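Local coordinates for acyl-CoA dehydrogenase FadE3 (Mycobacterium smegmatis, PDB 4IV6), which belongs to the acyl-CoA dehydrogenase family of flavoproteins and holds dihydroflavine-adenine dinucleotide in a fold of N-terminal helices, a middle beta domain and C-terminal helices, at residues 74-79 against 252-257; 9-14 against 65-70. One frame throughout, in Å; residues are numbered along the deposited sequence.

Contact 1 of 2, residues 74-79 against 252-257; sequences VAEELA and RATGVA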
# COMPACT_ATOMS: atom_id res chain seq x y z
N VAL B 74 -26.82 -14.08 -0.74
CA VAL B 74 -27.01 -15.11 -1.78
C VAL B 74 -25.99 -14.91 -2.89
O VAL B 74 -25.35 -15.86 -3.35
CB VAL B 74 -28.44 -15.10 -2.37
CG1 VAL B 74 -28.54 -15.99 -3.59
CG2 VAL B 74 -29.45 -15.53 -1.33
N ALA B 75 -25.83 -13.66 -3.31
CA ALA B 75 -24.86 -13.35 -4.36
C ALA B 75 -23.43 -13.70 -3.92
O ALA B 75 -22.64 -14.27 -4.68
CB ALA B 75 -24.98 -11.88 -4.76
N GLU B 76 -23.12 -13.44 -2.65
CA GLU B 76 -21.81 -13.73 -2.11
C GLU B 76 -21.56 -15.25 -2.09
O GLU B 76 -20.48 -15.69 -2.45
CB GLU B 76 -21.69 -13.14 -0.71
CG GLU B 76 -20.36 -13.46 -0.02
CD GLU B 76 -20.31 -12.99 1.42
OE1 GLU B 76 -20.88 -13.70 2.27
OE2 GLU B 76 -19.68 -11.92 1.68
N GLU B 77 -22.56 -16.04 -1.69
CA GLU B 77 -22.41 -17.48 -1.64
C GLU B 77 -22.14 -18.04 -3.01
O GLU B 77 -21.26 -18.89 -3.18
CB GLU B 77 -23.65 -18.17 -1.09
CG GLU B 77 -23.88 -18.03 0.40
CD GLU B 77 -22.78 -18.59 1.29
OE1 GLU B 77 -22.03 -19.55 0.92
OE2 GLU B 77 -22.67 -18.01 2.39
N LEU B 78 -22.91 -17.58 -3.99
CA LEU B 78 -22.72 -17.99 -5.37
C LEU B 78 -21.31 -17.70 -5.84
O LEU B 78 -20.63 -18.59 -6.40
CB LEU B 78 -23.73 -17.30 -6.27
CG LEU B 78 -25.16 -17.80 -6.23
CD1 LEU B 78 -26.01 -16.92 -7.10
CD2 LEU B 78 -25.23 -19.23 -6.72
N ALA B 79 -20.87 -16.46 -5.59
CA ALA B 79 -19.53 -16.02 -6.05
C ALA B 79 -18.39 -16.72 -5.36
O ALA B 79 -17.35 -16.96 -5.99
CB ALA B 79 -19.37 -14.51 -5.92
N ARG B 252 -20.18 -10.03 -5.01
CA ARG B 252 -19.32 -10.91 -5.77
C ARG B 252 -17.90 -10.90 -5.26
O ARG B 252 -17.24 -11.95 -5.22
CB ARG B 252 -19.23 -10.50 -7.23
CG ARG B 252 -20.20 -11.16 -8.10
CD ARG B 252 -19.87 -10.88 -9.56
NE ARG B 252 -20.94 -10.12 -10.11
CZ ARG B 252 -20.91 -9.53 -11.29
NH1 ARG B 252 -21.97 -8.89 -11.67
NH2 ARG B 252 -19.84 -9.60 -12.07
N ALA B 253 -17.43 -9.71 -4.94
CA ALA B 253 -16.07 -9.50 -4.51
C ALA B 253 -15.86 -10.07 -3.10
O ALA B 253 -14.86 -10.73 -2.84
CB ALA B 253 -15.71 -8.02 -4.61
N THR B 254 -16.81 -9.88 -2.18
CA THR B 254 -16.63 -10.51 -0.89
C THR B 254 -16.72 -12.03 -0.97
O THR B 254 -16.10 -12.71 -0.19
CB THR B 254 -17.58 -9.99 0.20
OG1 THR B 254 -18.94 -10.18 -0.19
CG2 THR B 254 -17.26 -8.55 0.51
N GLY B 255 -17.45 -12.55 -1.95
CA GLY B 255 -17.59 -13.99 -2.14
C GLY B 255 -16.30 -14.58 -2.64
O GLY B 255 -15.82 -15.59 -2.09
N VAL B 256 -15.71 -13.94 -3.65
CA VAL B 256 -14.41 -14.37 -4.17
C VAL B 256 -13.33 -14.27 -3.07
O VAL B 256 -12.54 -15.19 -2.87
CB VAL B 256 -14.00 -13.60 -5.44
CG1 VAL B 256 -12.57 -13.93 -5.83
CG2 VAL B 256 -14.92 -13.97 -6.59
N ALA B 257 -13.33 -13.17 -2.33
CA ALA B 257 -12.46 -13.02 -1.17
C ALA B 257 -12.64 -14.12 -0.12
O ALA B 257 -11.63 -14.63 0.41
CB ALA B 257 -12.66 -11.66 -0.53

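Contact 2 of 2, residues 9-14 against 65-70; sequences AEEETI and AVSMPC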
# COMPACT_ATOMS: atom_id res chain seq x y z
N ALA B 9 -36.95 -16.49 8.46
CA ALA B 9 -36.71 -17.91 8.40
C ALA B 9 -36.38 -18.34 7.00
O ALA B 9 -35.36 -19.00 6.78
CB ALA B 9 -37.96 -18.65 8.87
N GLU B 10 -37.25 -17.95 6.07
CA GLU B 10 -37.12 -18.30 4.66
C GLU B 10 -35.85 -17.70 4.08
O GLU B 10 -35.24 -18.28 3.19
CB GLU B 10 -38.34 -17.81 3.85
N GLU B 11 -35.46 -16.54 4.59
CA GLU B 11 -34.30 -15.88 4.04
C GLU B 11 -33.02 -16.60 4.47
O GLU B 11 -32.13 -16.81 3.66
CB GLU B 11 -34.31 -14.41 4.41
CG GLU B 11 -35.25 -13.63 3.51
CD GLU B 11 -35.38 -12.16 3.88
OE1 GLU B 11 -34.99 -11.75 5.00
OE2 GLU B 11 -35.91 -11.41 3.05
N GLU B 12 -32.97 -17.04 5.72
CA GLU B 12 -31.82 -17.81 6.20
C GLU B 12 -31.70 -19.10 5.41
O GLU B 12 -30.62 -19.53 5.04
CB GLU B 12 -31.98 -18.18 7.68
CG GLU B 12 -32.04 -17.00 8.63
CD GLU B 12 -30.68 -16.53 9.13
OE1 GLU B 12 -29.70 -16.54 8.33
OE2 GLU B 12 -30.60 -16.16 10.33
N THR B 13 -32.85 -19.72 5.18
CA THR B 13 -32.91 -20.97 4.46
C THR B 13 -32.37 -20.82 3.04
O THR B 13 -31.63 -21.71 2.58
CB THR B 13 -34.35 -21.53 4.47
OG1 THR B 13 -34.70 -21.92 5.81
CG2 THR B 13 -34.47 -22.73 3.55
N ILE B 14 -32.74 -19.76 2.34
CA ILE B 14 -32.28 -19.58 0.95
C ILE B 14 -30.74 -19.46 0.94
O ILE B 14 -30.07 -20.11 0.13
CB ILE B 14 -32.97 -18.41 0.21
CG1 ILE B 14 -32.50 -18.27 -1.24
CG2 ILE B 14 -32.65 -17.06 0.80
CD1 ILE B 14 -32.86 -19.45 -2.11
N ALA B 65 -39.84 -10.81 -3.17
CA ALA B 65 -38.56 -10.12 -3.18
C ALA B 65 -37.85 -10.27 -1.82
O ALA B 65 -38.34 -9.67 -0.84
CB ALA B 65 -38.80 -8.64 -3.47
N VAL B 66 -36.72 -11.01 -1.74
CA VAL B 66 -36.00 -11.10 -0.47
C VAL B 66 -35.43 -9.71 -0.08
O VAL B 66 -35.32 -8.81 -0.93
CB VAL B 66 -34.88 -12.16 -0.47
CG1 VAL B 66 -35.43 -13.57 -0.77
CG2 VAL B 66 -33.77 -11.80 -1.46
N SER B 67 -35.11 -9.52 1.18
CA SER B 67 -34.47 -8.28 1.59
C SER B 67 -33.10 -8.13 0.88
O SER B 67 -32.51 -9.11 0.43
CB SER B 67 -34.28 -8.29 3.11
OG SER B 67 -33.26 -9.21 3.49
N MET B 68 -32.60 -6.91 0.82
CA MET B 68 -31.29 -6.67 0.24
C MET B 68 -30.17 -7.34 1.05
O MET B 68 -29.26 -7.90 0.45
CB MET B 68 -31.02 -5.19 0.05
CG MET B 68 -29.68 -4.89 -0.65
SD MET B 68 -29.45 -5.66 -2.27
CE MET B 68 -30.50 -4.59 -3.23
N PRO B 69 -30.23 -7.31 2.39
CA PRO B 69 -29.21 -8.08 3.10
C PRO B 69 -29.22 -9.57 2.73
O PRO B 69 -28.16 -10.19 2.63
CB PRO B 69 -29.55 -7.85 4.57
CG PRO B 69 -30.17 -6.48 4.56
CD PRO B 69 -31.01 -6.46 3.31
N CYS B 70 -30.39 -10.13 2.46
CA CYS B 70 -30.45 -11.54 2.06
C CYS B 70 -29.88 -11.68 0.66
O CYS B 70 -29.10 -12.59 0.38
CB CYS B 70 -31.89 -12.07 2.09
SG CYS B 70 -32.09 -13.71 1.36

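Contact 1 of 2, residues 74-79 against 252-257
Helix 68-81 of the N-terminal helical domain meets helix 234-270, the first long helix of the C-terminal domain, in a buried crossing, and Glu-76, Ala-79 and Gly-255 sit where the two come together. The short segments run in roughly the same direction, with a crossing angle of -42° and axes only 7.1 Å apart. Gly-255 has no side chain between the two backbones, which lets them approach this closely. The backbones come close together, the CA atoms of Glu-76 and Gly-255 lying 4.2 Å apart and Gly-255 CA making a CA-H...O contact of 3.4 Å with Glu-76 O. One turn on, Ala-79 points its methyl at the other helix, and CB rests 3.4 Å from Arg-252 O. Val-256 CG2 flanks the carbonyl oxygen of Ala-79.

The polar link is at the Thr-254 side. Glu-76 swings CG anti to its own N (chi1 177°) and stays extended, passing CG over Gly-255 CA at 3.5 Å, and its side chain crosses that of Thr-254 at about a right angle. Glu-76 OE2 accepts from Thr-254 OG1 at 2.7 Å through its anti lone pair, the one facing away from OE1. The buried carboxylate has further partners, since Arg-299 pairs with OE2 and Arg-258 with OE1, an arrangement that would be expected to favour its charged form. Arg-252 leaves the crossing with its CB pointing away, and its guanidinium forms a salt bridge with Glu-366, while its side chain lies about 7 Å from the bound dihydroflavine-adenine dinucleotide. With glycine and alanine at the crossing, this is a close helix-helix packing of small residues, with the Glu-76 to Thr-254 bond at its side, joining the two helical domains of the acyl-CoA dehydrogenase fold.

Contact 2 of 2, residues 9-14 against 65-70
Cys-70 and Glu-11 bring the backbones nearest, with CA atoms 6.1 Å apart, where the opening turns of helix 9-26 lie against the loop 65-67 and the first turn of helix 68-81. Ser-67 is the N-cap of that second helix: its OG accepts from Cys-70 N at 3.2 Å. The contact thus joins the starts of two helices of the N-terminal domain.

Glu-11 carries most of it. With CG beside the backbone N (chi1 -79°) and an extended chain, it reaches across to the cap, where OE2 accepts a hydrogen bond from the backbone N of Ser-67, 2.8 Å from N to O. The bond is almost straight, 171° at the hydrogen, but the donor sits above the carboxylate plane, 41° out of it. A carboxylate here, by the N-terminus of helix 68-81, probably interacts favourably with the helix dipole. Val-66 packs its CB against the same oxygen, 3.7 Å from OE2 of Glu-11. The aliphatic part of Glu-11 lies along Cys-70, CG 3.8 Å from SG. From the next turn of helix 9-26, Ile-14 brings its CG2 methyl to 3.4 Å from Cys-70 SG.

Overall arrangement
Both contacts use helix 68-81, contact 2 at its N-terminal end and contact 1 further along, toward its C-terminal end. Their centres are 15 Å apart, and they meet directly where Val-74 CG2 packs on Ile-14 CG1 at 4.1 Å. Along the chain they come in series: contact 2 closes within the N-terminal domain before contact 1 opens, and the two segments of contact 1 are separated along the chain by two helices and the strands of the middle domain. Contact 2 lies nearer the surface, about 18 Å from the centre of the chain, against 10 Å for the buried contact 1. Helix 68-81 thus ties helix 9-26 to the C-terminal helices.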